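Local coordinates for protein aryl acylamidase (PDB 4YJ6) that probably hydrolyses the amide bond of aryl acylamides, as a bacterial member of the amidase signature enzyme family, at residues 79-84 with 114-119. Sequence-based numbering, arbitrary orientation.
Sequences VPTLMK and STYPLK
Y116 reaches along strand 80-84, its CD2 and CE2 side beside the backbone at M83 and L82, its hydroxyl meeting the T81 side chain, which comes the opposite way. Y116 CG stands anti to its own N (chi1 -173°), which carries the phenol off the first turn of helix 115-122 toward T81. There Y116 OH donates a hydrogen bond of 2.6 Å to T81 OG1, which sits at the ring edge, in its plane. T81 OG1 is also hydrogen-bonded to V178 O, so the threonine hydroxyl links the tyrosine to V178, at the start of strand 178-183 in the larger sheet. Nearer the helix, Y116 CD2 rests 4.2 Å from M83 CB, and Y116 CE2 approaches L82 O obliquely at 3.6 Å.

M83, a selenomethionine, extends the contact along the helix start. Its chain runs out to SE, 3.9 Å from P117 CG, and the bend at chi3 (-62°) then turns CE to 3.7 Å from the same P117 CG; the methyl also lies 3.4 Å from S114 OG at the N-cap position. The axes of strand 80-84 and of residues 115-119 run roughly antiparallel, at 149°, and come within 8.4 Å. Strand 80-84 is thus held on this side by the helix while it pairs in parallel with strand 126-131, in the strand-helix-strand order of a beta-alpha-beta crossover.

A phenylalanine in place of Y116 would probably leave T81 OG1 without its phenolic donor and the ring without the bond that sets its far end. The chemistry implies a division of labour: apolar contacts seat the helix start on the strand, while one buried, directional hydrogen bond fixes where the ring ends.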
loop_
_atom_site.group_PDB
_atom_site.type_symbol
_atom_site.label_atom_id
_atom_site.label_comp_id
_atom_site.label_asym_id
_atom_site.label_seq_id
_atom_site.Cartn_x
_atom_site.Cartn_y
_atom_site.Cartn_z
ATOM N N VAL A 79 -15.588 2.668 12.274
ATOM C CA VAL A 79 -14.331 1.950 12.055
ATOM C C VAL A 79 -13.186 2.946 12.143
ATOM O O VAL A 79 -13.160 3.905 11.384
ATOM C CB VAL A 79 -14.329 1.311 10.659
ATOM C CG1 VAL A 79 -12.926 0.705 10.332
ATOM C CG2 VAL A 79 -15.403 0.254 10.584
ATOM N N PRO A 80 -12.204 2.720 13.036
ATOM C CA PRO A 80 -11.092 3.668 13.153
ATOM C C PRO A 80 -10.022 3.407 12.111
ATOM O O PRO A 80 -9.740 2.253 11.822
ATOM C CB PRO A 80 -10.540 3.386 14.547
ATOM C CG PRO A 80 -10.798 1.903 14.759
ATOM C CD PRO A 80 -12.116 1.620 14.022
ATOM N N THR A 81 -9.411 4.456 11.577
ATOM C CA THR A 81 -8.375 4.231 10.578
ATOM C C THR A 81 -7.437 5.436 10.565
ATOM O O THR A 81 -7.690 6.439 11.253
ATOM C CB THR A 81 -9.002 3.980 9.166
ATOM O OG1 THR A 81 -7.966 3.527 8.272
ATOM C CG2 THR A 81 -9.619 5.270 8.585
ATOM N N LEU A 82 -6.335 5.331 9.828
ATOM C CA LEU A 82 -5.432 6.471 9.629
ATOM C C LEU A 82 -5.050 6.554 8.148
ATOM O O LEU A 82 -5.046 5.508 7.456
ATOM C CB LEU A 82 -4.153 6.322 10.468
ATOM C CG LEU A 82 -4.277 6.523 11.980
ATOM C CD1 LEU A 82 -4.782 5.260 12.676
ATOM C CD2 LEU A 82 -2.911 6.906 12.536
HETATM N N MSE A 83 -4.757 7.767 7.672
HETATM C CA MSE A 83 -4.378 7.946 6.249
HETATM C C MSE A 83 -2.851 8.018 6.239
HETATM O O MSE A 83 -2.189 8.083 7.312
HETATM C CB MSE A 83 -4.979 9.233 5.677
HETATM C CG MSE A 83 -4.323 10.426 6.345
HETATM SE SE MSE A 83 -4.904 12.044 5.527
HETATM C CE MSE A 83 -4.258 11.810 3.703
ATOM N N LYS A 84 -2.293 8.018 5.035
ATOM C CA LYS A 84 -0.830 8.034 4.858
ATOM C C LYS A 84 -0.296 9.443 4.593
ATOM O O LYS A 84 -0.849 10.189 3.763
ATOM C CB LYS A 84 -0.503 7.135 3.669
ATOM C CG LYS A 84 0.997 7.104 3.278
ATOM C CD LYS A 84 1.149 6.065 2.160
ATOM C CE LYS A 84 2.548 6.135 1.573
ATOM N NZ LYS A 84 2.704 5.134 0.497
ATOM N N SER A 114 -7.331 14.124 -0.571
ATOM C CA SER A 114 -6.910 12.886 -1.236
ATOM C C SER A 114 -7.990 11.831 -0.983
ATOM O O SER A 114 -8.856 12.007 -0.127
ATOM C CB SER A 114 -5.528 12.461 -0.786
ATOM O OG SER A 114 -5.445 12.388 0.601
ATOM N N THR A 115 -7.964 10.736 -1.741
ATOM C CA THR A 115 -9.166 9.891 -1.835
ATOM C C THR A 115 -9.484 9.137 -0.563
ATOM O O THR A 115 -10.639 9.078 -0.151
ATOM C CB THR A 115 -8.986 8.887 -2.964
ATOM O OG1 THR A 115 -8.785 9.637 -4.170
ATOM C CG2 THR A 115 -10.251 7.975 -3.073
ATOM N N TYR A 116 -8.487 8.521 0.050
ATOM C CA TYR A 116 -8.778 7.684 1.220
ATOM C C TYR A 116 -9.489 8.479 2.367
ATOM O O TYR A 116 -10.531 8.058 2.804
ATOM C CB TYR A 116 -7.499 6.997 1.695
ATOM C CG TYR A 116 -7.723 5.993 2.774
ATOM C CD1 TYR A 116 -8.024 4.663 2.440
ATOM C CD2 TYR A 116 -7.570 6.338 4.115
ATOM C CE1 TYR A 116 -8.219 3.719 3.405
ATOM C CE2 TYR A 116 -7.750 5.371 5.109
ATOM C CZ TYR A 116 -8.063 4.067 4.729
ATOM O OH TYR A 116 -8.243 3.096 5.675
ATOM N N PRO A 117 -8.919 9.611 2.838
ATOM C CA PRO A 117 -9.619 10.324 3.934
ATOM C C PRO A 117 -11.029 10.801 3.539
ATOM O O PRO A 117 -11.959 10.707 4.339
ATOM C CB PRO A 117 -8.679 11.494 4.256
ATOM C CG PRO A 117 -7.861 11.741 2.991
ATOM C CD PRO A 117 -7.637 10.267 2.472
ATOM N N LEU A 118 -11.181 11.261 2.297
ATOM C CA LEU A 118 -12.462 11.769 1.825
ATOM C C LEU A 118 -13.493 10.646 1.852
ATOM O O LEU A 118 -14.557 10.782 2.472
ATOM C CB LEU A 118 -12.320 12.311 0.401
ATOM C CG LEU A 118 -13.648 12.760 -0.215
ATOM C CD1 LEU A 118 -14.182 13.992 0.521
ATOM C CD2 LEU A 118 -13.478 13.041 -1.692
ATOM N N LYS A 119 -13.199 9.535 1.174
ATOM C CA LYS A 119 -14.242 8.524 1.000
ATOM C C LYS A 119 -14.459 7.698 2.253
ATOM O O LYS A 119 -15.600 7.319 2.566
ATOM C CB LYS A 119 -13.919 7.653 -0.218
ATOM C CG LYS A 119 -13.945 8.539 -1.487
ATOM C CD LYS A 119 -14.123 7.726 -2.724
ATOM C CE LYS A 119 -15.565 7.312 -2.918
ATOM N NZ LYS A 119 -15.626 6.394 -4.091
#